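Saframycin Mx1 synthetase B (Legionella pneumophila subsp. pneumophila, PDB 3KXW) belongs to the ANL clan of AMP-binding enzymes and holds 5'-O-[(S)-(dodecanoyloxy)(hydroxy)phosphoryl]adenosine in its ligand pocket. Local coordinates at residues A[93-97]-A[216-220]; A[104-108]-A[139-143]; A[172-176]-A[330-334]; A[242-247]-A[526-531]. All blocks are in the same frame, centred on the assembly; numbering follows the deposited sequence.

Contact 1 (A[93-97]-A[216-220]). With 1ZZ (5'-O-[(S)-(dodecanoyloxy)(hydroxy)phosphoryl]adenosine), chain B.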
# COMPACT_ATOMS: atom_id res chain seq x y z
N VAL A 93 14.50 -5.71 5.73
CA VAL A 93 13.66 -6.35 4.71
C VAL A 93 12.37 -6.87 5.33
O VAL A 93 12.28 -8.01 5.79
CB VAL A 93 14.40 -7.52 3.97
CG1 VAL A 93 13.51 -8.07 2.84
CG2 VAL A 93 15.77 -7.06 3.43
N PRO A 94 11.34 -6.01 5.36
CA PRO A 94 10.04 -6.36 5.94
C PRO A 94 9.23 -7.32 5.08
O PRO A 94 9.14 -7.11 3.87
CB PRO A 94 9.30 -5.01 5.99
CG PRO A 94 10.33 -3.97 5.90
CD PRO A 94 11.43 -4.58 5.03
N ILE A 95 8.62 -8.33 5.69
CA ILE A 95 7.72 -9.22 4.97
C ILE A 95 6.48 -9.55 5.80
O ILE A 95 6.55 -9.61 7.03
CB ILE A 95 8.40 -10.55 4.55
CG1 ILE A 95 8.75 -11.40 5.78
CG2 ILE A 95 9.63 -10.29 3.71
CD1 ILE A 95 9.25 -12.84 5.44
N TYR A 96 5.35 -9.75 5.13
CA TYR A 96 4.13 -10.28 5.74
C TYR A 96 4.41 -11.66 6.31
O TYR A 96 5.08 -12.46 5.67
CB TYR A 96 3.04 -10.47 4.67
CG TYR A 96 2.50 -9.21 4.04
CD1 TYR A 96 1.38 -8.55 4.58
CD2 TYR A 96 3.07 -8.68 2.87
CE1 TYR A 96 0.87 -7.38 3.99
CE2 TYR A 96 2.56 -7.52 2.28
CZ TYR A 96 1.46 -6.88 2.85
OH TYR A 96 0.97 -5.73 2.27
N PRO A 97 3.90 -11.96 7.51
CA PRO A 97 4.04 -13.33 8.01
C PRO A 97 3.45 -14.31 6.98
O PRO A 97 2.37 -14.05 6.44
CB PRO A 97 3.23 -13.30 9.31
CG PRO A 97 3.40 -11.90 9.79
CD PRO A 97 3.37 -11.04 8.53
N PRO A 216 -1.26 -1.38 5.63
CA PRO A 216 -0.22 -2.40 5.77
C PRO A 216 1.16 -1.74 5.95
O PRO A 216 1.54 -0.95 5.09
CB PRO A 216 -0.23 -3.13 4.41
CG PRO A 216 -1.57 -2.84 3.81
CD PRO A 216 -2.13 -1.59 4.46
N PRO A 217 1.89 -2.05 7.03
CA PRO A 217 3.23 -1.48 7.20
C PRO A 217 4.23 -2.16 6.24
O PRO A 217 5.39 -1.76 6.22
CB PRO A 217 3.60 -1.82 8.66
CG PRO A 217 2.59 -2.76 9.16
CD PRO A 217 1.51 -2.96 8.12
N HIS A 218 3.79 -3.16 5.48
CA HIS A 218 4.68 -3.86 4.53
C HIS A 218 4.54 -3.34 3.07
O HIS A 218 5.08 -3.92 2.12
CB HIS A 218 4.42 -5.36 4.55
CG HIS A 218 4.26 -5.94 5.93
ND1 HIS A 218 5.31 -6.50 6.63
CD2 HIS A 218 3.17 -6.07 6.72
CE1 HIS A 218 4.87 -6.96 7.79
NE2 HIS A 218 3.58 -6.71 7.87
N HIS A 219 3.77 -2.27 2.92
CA HIS A 219 3.63 -1.56 1.65
C HIS A 219 4.19 -0.14 1.91
O HIS A 219 4.10 0.37 3.02
CB HIS A 219 2.15 -1.52 1.26
CG HIS A 219 1.85 -0.71 0.04
ND1 HIS A 219 1.47 0.61 0.10
CD2 HIS A 219 1.87 -1.04 -1.28
CE1 HIS A 219 1.26 1.07 -1.12
NE2 HIS A 219 1.50 0.09 -1.98
N ASP A 220 4.79 0.48 0.90
CA ASP A 220 5.37 1.81 1.04
C ASP A 220 4.49 2.87 1.74
O ASP A 220 4.96 3.56 2.62
CB ASP A 220 5.89 2.34 -0.30
CG ASP A 220 4.84 2.33 -1.39
OD1 ASP A 220 3.64 2.16 -1.06
OD2 ASP A 220 5.22 2.51 -2.58
P 1ZZ B . 3.57 0.85 -5.12
C1 1ZZ B . 1.23 10.73 5.40
N1 1ZZ B . -0.78 4.24 -8.42
O1 1ZZ B . 1.15 2.88 -4.32
C2 1ZZ B . 0.73 9.93 4.19
N2 1ZZ B . -0.98 6.07 -7.14
O2 1ZZ B . 3.36 2.13 -4.09
C3 1ZZ B . 1.44 10.35 2.90
N3 1ZZ B . -2.62 4.85 -10.19
O3 1ZZ B . 4.96 0.78 -5.51
C4 1ZZ B . 1.27 9.28 1.81
N4 1ZZ B . -3.68 6.95 -9.67
O4 1ZZ B . 3.12 -0.50 -4.35
C5 1ZZ B . 1.55 9.81 0.39
N5 1ZZ B . -3.08 8.35 -7.90
O5 1ZZ B . 2.58 0.99 -6.46
C6 1ZZ B . 1.23 8.70 -0.61
O6 1ZZ B . 0.42 2.13 -7.91
C7 1ZZ B . 1.25 8.93 -2.14
O7 1ZZ B . 0.53 2.36 -10.81
C8 1ZZ B . 0.77 7.80 -3.08
O8 1ZZ B . 2.89 2.77 -10.20
C9 1ZZ B . 1.93 6.81 -3.30
C10 1ZZ B . 1.48 5.36 -3.59
C11 1ZZ B . 2.73 4.44 -3.51
C12 1ZZ B . 2.50 3.22 -4.42
C13 1ZZ B . 2.60 2.15 -7.26
C14 1ZZ B . 1.66 2.04 -8.29
C15 1ZZ B . 1.86 3.11 -9.42
C16 1ZZ B . 0.69 3.16 -10.05
C17 1ZZ B . -0.21 3.07 -8.91
C18 1ZZ B . -0.33 4.98 -7.25
C19 1ZZ B . -1.97 6.09 -8.26
C20 1ZZ B . -1.81 5.05 -9.02
C21 1ZZ B . -3.55 5.73 -10.49
C22 1ZZ B . -2.98 7.14 -8.67
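Tyr96 and His218 each carry CG anti to their own carbonyl carbon (chi1 -66° and -44°), and these two torsions lay the phenol and imidazole rings across one another. The planes are inclined by 32°, neither stacked nor edge-on, and the packing runs through a reciprocal pair of CH-pi contacts. His218 CB sits over one face of the phenol, 3.8 Å from the Tyr96 ring centroid. In return, Tyr96 CA stands over the middle of the imidazole, 4.0 Å from the His218 ring centroid. Beyond the ring, the hydroxyl reaches Pro216 of the facing turn, with Tyr96 OH 3.6 Å from Pro216 CB. Helix 101-114 also lines the tyrosine, through Leu103. On the strand side, Ile95 turns away from the loop and packs on Leu69.

Pro216 to His219 form a type I beta turn, closed by a weak hydrogen bond from His219 N to Pro216 O of 3.4 Å. The last residue of the turn faces the ligand: His219 NE2 makes a weak hydrogen bond of 2.9 Å to O4 of 5'-O-[(S)-(dodecanoyloxy)(hydroxy)phosphoryl]adenosine. A beta turn whose final residue is the N-cap of helix 220-233 is thus braced against the end of edge strand 91-95, at the phosphate of the ligand pocket of an AMP-binding enzyme.

Contact 2 (A[104-108]-A[139-143])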
# COMPACT_ATOMS: atom_id res chain seq x y z
N LEU A 104 3.83 -17.62 1.65
CA LEU A 104 5.05 -18.36 1.99
C LEU A 104 5.98 -18.49 0.78
O LEU A 104 7.20 -18.36 0.90
CB LEU A 104 4.70 -19.74 2.54
CG LEU A 104 5.90 -20.67 2.78
CD1 LEU A 104 6.85 -20.09 3.81
CD2 LEU A 104 5.39 -22.04 3.23
N ASP A 105 5.38 -18.71 -0.38
CA ASP A 105 6.10 -18.67 -1.63
C ASP A 105 6.78 -17.30 -1.82
O ASP A 105 7.94 -17.22 -2.21
CB ASP A 105 5.13 -18.94 -2.79
CG ASP A 105 5.76 -18.71 -4.13
OD1 ASP A 105 6.56 -19.58 -4.55
OD2 ASP A 105 5.47 -17.67 -4.76
N LYS A 106 6.04 -16.23 -1.56
CA LYS A 106 6.59 -14.88 -1.69
C LYS A 106 7.77 -14.70 -0.73
O LYS A 106 8.82 -14.17 -1.11
CB LYS A 106 5.50 -13.82 -1.45
CG LYS A 106 6.05 -12.40 -1.28
CD LYS A 106 5.10 -11.34 -1.81
CE LYS A 106 3.91 -11.11 -0.90
NZ LYS A 106 3.25 -9.84 -1.30
N ALA A 107 7.60 -15.14 0.51
CA ALA A 107 8.69 -15.05 1.49
C ALA A 107 9.93 -15.80 1.01
O ALA A 107 11.04 -15.30 1.11
CB ALA A 107 8.23 -15.56 2.87
N GLN A 108 9.75 -17.02 0.50
CA GLN A 108 10.90 -17.78 0.02
C GLN A 108 11.61 -17.07 -1.14
O GLN A 108 12.84 -17.08 -1.24
CB GLN A 108 10.47 -19.19 -0.42
CG GLN A 108 11.59 -19.94 -1.15
CD GLN A 108 12.73 -20.31 -0.21
OE1 GLN A 108 13.83 -19.75 -0.29
NE2 GLN A 108 12.46 -21.22 0.70
N LYS A 139 15.71 -21.66 12.84
CA LYS A 139 15.92 -21.12 11.50
C LYS A 139 14.60 -21.02 10.74
O LYS A 139 13.73 -21.88 10.87
CB LYS A 139 16.91 -21.98 10.72
CG LYS A 139 18.31 -21.93 11.30
CD LYS A 139 19.28 -22.80 10.54
CE LYS A 139 20.64 -22.80 11.22
NZ LYS A 139 21.72 -22.75 10.20
N PHE A 140 14.44 -19.94 9.97
CA PHE A 140 13.30 -19.80 9.08
C PHE A 140 13.82 -19.81 7.64
O PHE A 140 14.64 -18.98 7.27
CB PHE A 140 12.54 -18.49 9.36
CG PHE A 140 11.52 -18.14 8.30
CD1 PHE A 140 10.37 -18.91 8.15
CD2 PHE A 140 11.71 -17.05 7.46
CE1 PHE A 140 9.43 -18.61 7.19
CE2 PHE A 140 10.77 -16.74 6.47
CZ PHE A 140 9.63 -17.51 6.34
N LEU A 141 13.36 -20.77 6.84
CA LEU A 141 13.91 -20.95 5.50
C LEU A 141 15.43 -20.80 5.50
O LEU A 141 16.00 -20.03 4.70
CB LEU A 141 13.25 -19.97 4.52
CG LEU A 141 11.72 -19.91 4.46
CD1 LEU A 141 11.30 -18.85 3.45
CD2 LEU A 141 11.09 -21.28 4.08
N LYS A 142 16.07 -21.52 6.41
CA LYS A 142 17.53 -21.59 6.55
C LYS A 142 18.21 -20.35 7.10
O LYS A 142 19.43 -20.30 7.16
CB LYS A 142 18.23 -21.98 5.24
CG LYS A 142 17.61 -23.17 4.54
CD LYS A 142 18.41 -23.52 3.30
CE LYS A 142 17.64 -24.48 2.41
NZ LYS A 142 18.43 -24.86 1.20
N ILE A 143 17.43 -19.34 7.48
CA ILE A 143 18.02 -18.12 8.03
C ILE A 143 17.94 -18.16 9.55
O ILE A 143 16.87 -18.39 10.10
CB ILE A 143 17.26 -16.85 7.58
CG1 ILE A 143 16.99 -16.86 6.07
CG2 ILE A 143 18.05 -15.61 7.99
CD1 ILE A 143 18.25 -17.05 5.24
O HOH W 1 16.01 -20.34 1.93
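Leu141 reaches from the two-residue loop of a beta hairpin to Gln108 on helix 101-114. The hairpin turns through a type I' bend from Phe140 to Ile143, with Leu141 and Lys142 both in left-handed backbone conformations, and Phe140 and Ile143 are joined by backbone hydrogen bonds in both directions. It edges a mixed sheet; the helix packs beside that sheet and links its parallel strands 91-95 and 118-121 in a beta-alpha-beta crossover.

From its root, Leu141 CB lies 4.1 Å from Gln108 NE2. One bond on, CG stands over the centre of the neighbouring Phe140 ring, so the leucine is laid across that face while it heads for the helix. The two methyls then part. CD1 drops onto the helix backbone, 3.6 Å from Gln108 CA, and also meets the carbonyl carbon of Ala107. CD2 turns to the amide, with Leu141 CD2 3.6 Å from Gln108 NE2 and a looser 4.4 Å from Leu104 CD1.

Beside the leucine, the Phe140 ring offers its edge to the small Ala107, whose CB is 4.2 Å from Phe140 CZ. This ring goes on into the core, touching Leu69, Leu71, Val119 and Met121. Gln108 bends at its second torsion (chi2 69°), bringing its amide nitrogen across to the leucine methyls. The polar link is indirect: one water donates to Gln108 OE1 at 3.2 Å and to Leu141 O at 2.8 Å.

Contact 3 (A[172-176]-A[330-334]). With 1ZZ (5'-O-[(S)-(dodecanoyloxy)(hydroxy)phosphoryl]adenosine), chain B.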
# COMPACT_ATOMS: atom_id res chain seq x y z
N LEU A 172 14.95 -2.49 1.96
CA LEU A 172 14.37 -2.93 0.71
C LEU A 172 12.86 -2.88 0.82
O LEU A 172 12.30 -3.45 1.74
CB LEU A 172 14.79 -4.35 0.39
CG LEU A 172 16.28 -4.60 0.22
CD1 LEU A 172 16.53 -6.05 -0.25
CD2 LEU A 172 16.90 -3.60 -0.74
N GLN A 173 12.19 -2.21 -0.11
CA GLN A 173 10.75 -2.34 -0.14
C GLN A 173 10.30 -3.13 -1.36
O GLN A 173 10.52 -2.73 -2.50
CB GLN A 173 10.01 -1.00 0.01
CG GLN A 173 10.37 0.13 -0.93
CD GLN A 173 9.46 1.39 -0.72
OE1 GLN A 173 8.46 1.32 -0.00
NE2 GLN A 173 9.84 2.53 -1.31
N TYR A 174 9.70 -4.29 -1.10
CA TYR A 174 9.24 -5.15 -2.17
C TYR A 174 7.88 -4.71 -2.68
O TYR A 174 6.97 -4.46 -1.89
CB TYR A 174 9.24 -6.61 -1.70
CG TYR A 174 10.62 -7.18 -1.74
CD1 TYR A 174 11.09 -7.81 -2.88
CD2 TYR A 174 11.48 -7.07 -0.67
CE1 TYR A 174 12.36 -8.33 -2.94
CE2 TYR A 174 12.76 -7.58 -0.71
CZ TYR A 174 13.20 -8.19 -1.85
OH TYR A 174 14.48 -8.69 -1.90
N THR A 175 7.74 -4.59 -4.00
CA THR A 175 6.50 -4.08 -4.56
C THR A 175 5.54 -5.22 -4.80
O THR A 175 5.95 -6.39 -4.75
CB THR A 175 6.73 -3.37 -5.89
OG1 THR A 175 7.28 -4.30 -6.83
CG2 THR A 175 7.69 -2.21 -5.72
N SER A 176 4.29 -4.91 -5.08
CA SER A 176 3.37 -5.94 -5.54
C SER A 176 3.68 -6.22 -7.00
O SER A 176 4.46 -5.50 -7.65
CB SER A 176 1.91 -5.50 -5.40
OG SER A 176 1.64 -4.42 -6.29
N ALA A 330 7.00 2.89 -5.20
CA ALA A 330 8.12 2.52 -4.33
C ALA A 330 9.45 2.93 -4.94
O ALA A 330 10.38 3.29 -4.23
CB ALA A 330 8.10 1.05 -4.07
N GLU A 331 9.53 2.87 -6.27
CA GLU A 331 10.77 3.19 -7.01
C GLU A 331 11.16 4.66 -6.83
O GLU A 331 12.32 5.04 -7.06
CB GLU A 331 10.63 2.84 -8.50
CG GLU A 331 10.69 1.34 -8.78
CD GLU A 331 9.34 0.66 -8.69
OE1 GLU A 331 8.41 1.24 -8.06
OE2 GLU A 331 9.18 -0.46 -9.26
N ALA A 332 10.19 5.49 -6.44
CA ALA A 332 10.47 6.89 -6.14
C ALA A 332 10.33 7.16 -4.64
O ALA A 332 10.04 8.29 -4.22
CB ALA A 332 9.58 7.80 -6.95
N THR A 333 10.57 6.11 -3.86
CA THR A 333 10.42 6.11 -2.41
C THR A 333 8.95 6.14 -2.04
O THR A 333 8.43 5.15 -1.52
CB THR A 333 11.24 7.24 -1.71
OG1 THR A 333 12.62 7.06 -2.03
CG2 THR A 333 11.09 7.13 -0.25
N LEU A 334 8.26 7.24 -2.33
CA LEU A 334 6.81 7.21 -2.16
C LEU A 334 6.15 8.32 -2.94
O LEU A 334 5.66 8.09 -4.03
CB LEU A 334 6.41 7.30 -0.68
CG LEU A 334 4.90 7.12 -0.43
CD1 LEU A 334 4.46 5.69 -0.74
CD2 LEU A 334 4.59 7.48 1.02
P 1ZZ B . 3.57 0.85 -5.12
C1 1ZZ B . 1.23 10.73 5.40
N1 1ZZ B . -0.78 4.24 -8.42
O1 1ZZ B . 1.15 2.88 -4.32
C2 1ZZ B . 0.73 9.93 4.19
N2 1ZZ B . -0.98 6.07 -7.14
O2 1ZZ B . 3.36 2.13 -4.09
C3 1ZZ B . 1.44 10.35 2.90
N3 1ZZ B . -2.62 4.85 -10.19
O3 1ZZ B . 4.96 0.78 -5.51
C4 1ZZ B . 1.27 9.28 1.81
N4 1ZZ B . -3.68 6.95 -9.67
O4 1ZZ B . 3.12 -0.50 -4.35
C5 1ZZ B . 1.55 9.81 0.39
N5 1ZZ B . -3.08 8.35 -7.90
O5 1ZZ B . 2.58 0.99 -6.46
C6 1ZZ B . 1.23 8.70 -0.61
O6 1ZZ B . 0.42 2.13 -7.91
C7 1ZZ B . 1.25 8.93 -2.14
O7 1ZZ B . 0.53 2.36 -10.81
C8 1ZZ B . 0.77 7.80 -3.08
O8 1ZZ B . 2.89 2.77 -10.20
C9 1ZZ B . 1.93 6.81 -3.30
C10 1ZZ B . 1.48 5.36 -3.59
C11 1ZZ B . 2.73 4.44 -3.51
C12 1ZZ B . 2.50 3.22 -4.42
C13 1ZZ B . 2.60 2.15 -7.26
C14 1ZZ B . 1.66 2.04 -8.29
C15 1ZZ B . 1.86 3.11 -9.42
C16 1ZZ B . 0.69 3.16 -10.05
C17 1ZZ B . -0.21 3.07 -8.91
C18 1ZZ B . -0.33 4.98 -7.25
C19 1ZZ B . -1.97 6.09 -8.26
C20 1ZZ B . -1.81 5.05 -9.02
C21 1ZZ B . -3.55 5.73 -10.49
C22 1ZZ B . -2.98 7.14 -8.67
O HOH W 2 7.30 -2.46 -9.39
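The amide of Gln173 lies flat over the methyl of Ala330 and points its nitrogen edge at Thr333. Ala330 CB sits beneath the amide face, 3.6 Å from Gln173 NE2, while Thr333 O lies almost in the amide plane. Gln173 NE2 donates to Thr333 O at 3.0 Å with an N-H...O angle of 162°, meeting a carbonyl lone pair. The glutamine reaches this far because CG is set between the backbone N and carbonyl carbon (chi1 53°) and the chain then runs extended.

Two residues on, just past the end of the strand, Thr175 faces the same alanine from another direction, with Thr175 CG2 3.7 Å from Ala330 CB. Its hydroxyl side shares a water with Glu331: the water is 3.2 Å from Thr175 OG1 and donates to Glu331 OE2 at 2.7 Å. That carboxylate oxygen also bonds Tyr413 OH.

With its methyl held between glutamine and threonine, Ala330 directs its backbone N to the ligand, donating to O3 of 5'-O-[(S)-(dodecanoyloxy)(hydroxy)phosphoryl]adenosine at 3.0 Å. Leu334 lines the acyl chain instead, its CD1 3.5 Å from ligand C11. The polar grip on the loop carbonyl and the packing of amide face and threonine methyl on Ala330 CB together imply a second shell: segment 172-176 probably helps to hold the phosphate-binding amide in place.

Contact 4 (A[242-247]-A[526-531])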
# COMPACT_ATOMS: atom_id res chain seq x y z
N PRO A 242 -4.56 -3.84 9.31
CA PRO A 242 -5.55 -3.88 8.23
C PRO A 242 -6.65 -4.88 8.55
O PRO A 242 -7.80 -4.65 8.18
CB PRO A 242 -4.74 -4.34 7.02
CG PRO A 242 -3.37 -3.90 7.31
CD PRO A 242 -3.20 -4.12 8.80
N PHE A 243 -6.30 -5.97 9.24
CA PHE A 243 -7.32 -6.95 9.66
C PHE A 243 -8.43 -6.27 10.47
O PHE A 243 -9.62 -6.51 10.25
CB PHE A 243 -6.66 -8.08 10.46
CG PHE A 243 -7.64 -9.05 11.06
CD1 PHE A 243 -8.13 -10.12 10.32
CD2 PHE A 243 -8.08 -8.90 12.36
CE1 PHE A 243 -9.04 -11.02 10.87
CE2 PHE A 243 -8.99 -9.80 12.92
CZ PHE A 243 -9.47 -10.85 12.17
N SER A 244 -8.05 -5.40 11.39
CA SER A 244 -9.01 -4.67 12.22
C SER A 244 -9.92 -3.80 11.37
O SER A 244 -11.14 -3.74 11.59
CB SER A 244 -8.27 -3.83 13.28
OG SER A 244 -7.73 -4.68 14.27
N PHE A 245 -9.33 -3.12 10.40
CA PHE A 245 -10.13 -2.30 9.49
C PHE A 245 -11.16 -3.13 8.71
O PHE A 245 -12.34 -2.79 8.66
CB PHE A 245 -9.24 -1.55 8.50
CG PHE A 245 -10.02 -0.84 7.45
CD1 PHE A 245 -10.93 0.13 7.81
CD2 PHE A 245 -9.90 -1.20 6.12
CE1 PHE A 245 -11.71 0.77 6.86
CE2 PHE A 245 -10.66 -0.56 5.16
CZ PHE A 245 -11.57 0.42 5.53
N LEU A 246 -10.70 -4.22 8.10
CA LEU A 246 -11.58 -5.04 7.26
C LEU A 246 -12.69 -5.68 8.06
O LEU A 246 -13.83 -5.74 7.60
CB LEU A 246 -10.78 -6.07 6.47
CG LEU A 246 -9.89 -5.49 5.35
CD1 LEU A 246 -9.27 -6.61 4.56
CD2 LEU A 246 -10.67 -4.59 4.40
N GLN A 247 -12.38 -6.14 9.26
CA GLN A 247 -13.42 -6.69 10.12
C GLN A 247 -14.47 -5.68 10.56
O GLN A 247 -15.61 -6.05 10.84
CB GLN A 247 -12.80 -7.30 11.37
CG GLN A 247 -11.99 -8.54 11.09
CD GLN A 247 -12.77 -9.80 11.38
OE1 GLN A 247 -13.13 -10.54 10.46
NE2 GLN A 247 -13.03 -10.05 12.66
N PHE A 526 -13.88 -10.99 0.47
CA PHE A 526 -13.05 -9.80 0.34
C PHE A 526 -11.83 -9.87 1.26
O PHE A 526 -10.69 -9.65 0.83
CB PHE A 526 -13.85 -8.51 0.56
CG PHE A 526 -13.08 -7.27 0.20
CD1 PHE A 526 -13.17 -6.71 -1.06
CD2 PHE A 526 -12.21 -6.71 1.12
CE1 PHE A 526 -12.43 -5.57 -1.39
CE2 PHE A 526 -11.46 -5.58 0.80
CZ PHE A 526 -11.57 -5.02 -0.46
N GLU A 527 -12.06 -10.21 2.52
CA GLU A 527 -10.96 -10.32 3.49
C GLU A 527 -9.91 -11.38 3.12
O GLU A 527 -8.70 -11.16 3.21
CB GLU A 527 -11.52 -10.57 4.89
CG GLU A 527 -10.45 -10.80 5.95
CD GLU A 527 -11.06 -11.26 7.28
OE1 GLU A 527 -12.01 -10.60 7.78
OE2 GLU A 527 -10.60 -12.29 7.81
N LEU A 528 -10.38 -12.54 2.66
CA LEU A 528 -9.47 -13.60 2.26
C LEU A 528 -8.51 -13.19 1.16
O LEU A 528 -7.31 -13.45 1.26
CB LEU A 528 -10.25 -14.84 1.81
CG LEU A 528 -9.40 -16.02 1.35
CD1 LEU A 528 -8.64 -16.62 2.54
CD2 LEU A 528 -10.27 -17.08 0.69
N VAL A 529 -9.03 -12.59 0.10
CA VAL A 529 -8.20 -12.22 -1.03
C VAL A 529 -7.24 -11.07 -0.64
O VAL A 529 -6.08 -11.03 -1.05
CB VAL A 529 -9.08 -11.82 -2.24
CG1 VAL A 529 -8.21 -11.34 -3.38
CG2 VAL A 529 -9.95 -13.03 -2.65
N TYR A 530 -7.74 -10.13 0.14
CA TYR A 530 -6.90 -9.04 0.62
C TYR A 530 -5.70 -9.55 1.42
O TYR A 530 -4.56 -9.12 1.19
CB TYR A 530 -7.71 -8.07 1.46
CG TYR A 530 -6.89 -6.88 1.91
CD1 TYR A 530 -6.85 -5.71 1.15
CD2 TYR A 530 -6.15 -6.94 3.09
CE1 TYR A 530 -6.09 -4.62 1.58
CE2 TYR A 530 -5.40 -5.85 3.52
CZ TYR A 530 -5.37 -4.70 2.77
OH TYR A 530 -4.61 -3.63 3.23
N GLU A 531 -5.95 -10.48 2.33
CA GLU A 531 -4.91 -11.06 3.19
C GLU A 531 -3.93 -11.97 2.46
O GLU A 531 -2.72 -11.88 2.68
CB GLU A 531 -5.57 -11.79 4.36
CG GLU A 531 -6.43 -10.85 5.18
CD GLU A 531 -5.84 -10.45 6.53
OE1 GLU A 531 -6.00 -11.25 7.49
OE2 GLU A 531 -5.27 -9.32 6.67
O HOH W 3 -13.91 -9.11 7.16
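This is an antiparallel helix-helix contact that joins the two family regions of the chain: helix 242-247 belongs to the AMP-binding region, helix 515-533 to the smaller C-terminal one. The short axes run at 161° and approach to 10.7 Å, a spacing filled by side chains from both helices.

Leu246 is at the centre of the contact. With CG anti to its carbonyl carbon (chi1 -69°), it sends its two methyls to two different aromatic rings. Leu246 CD1 presses on the tyrosine, 3.5 Å from Tyr530 CD2, whereas Leu246 CD2 comes to the edge of the Phe526 ring, 3.8 Å from its CE2. One turn back, the proline that starts the helix extends the apolar strip, with Pro242 CB 3.9 Å from Tyr530 CE2. Trp214 and Pro216 also line that tyrosine, and Tyr273 meets the Phe526 ring.

Toward solvent the chemistry changes. The Phe243 ring turns its edge to one carboxylate, Phe243 CD1 lying 3.7 Å from Glu531 OE1. An oxygen at this C-H rim is probably mildly favourable, since the rim carries slight positive charge. A second carboxylate, that of Glu527, brings OE2 obliquely to Phe243 CE1, its plane 70° from that of the ring. Gln247 CG lies over one face of the same ring. Glu527 OE1 is bridged by water to helix 242-247: the water donates to Glu527 OE1 at a short 2.5 Å and, weakly, to Leu246 O at 3.4 Å.

Contact 3 is buried and contacts 2 and 4 are partly buried; contact 1 is a surface contact by the exposure of its residues, although it lies near the middle of the chain and reaches the ligand. Contacts 1 and 3 meet at 5'-O-[(S)-(dodecanoyloxy)(hydroxy)phosphoryl]adenosine, where Asp220 touches Gln173, Ala330 and Leu334. Contacts 1 and 2 share a sheet, with Ile95 CD1 3.9 Å from Ala107 CB, and contact 2 is nested inside the loop that contact 1 closes. Pro216 ties contact 1 to contact 4 through Tyr530 and Pro242. Direct polar bonding between segments marks contact 3, ring packing contact 1, and apolar packing with a bridging water contacts 2 and 4. Contact 4 alone spans both family regions.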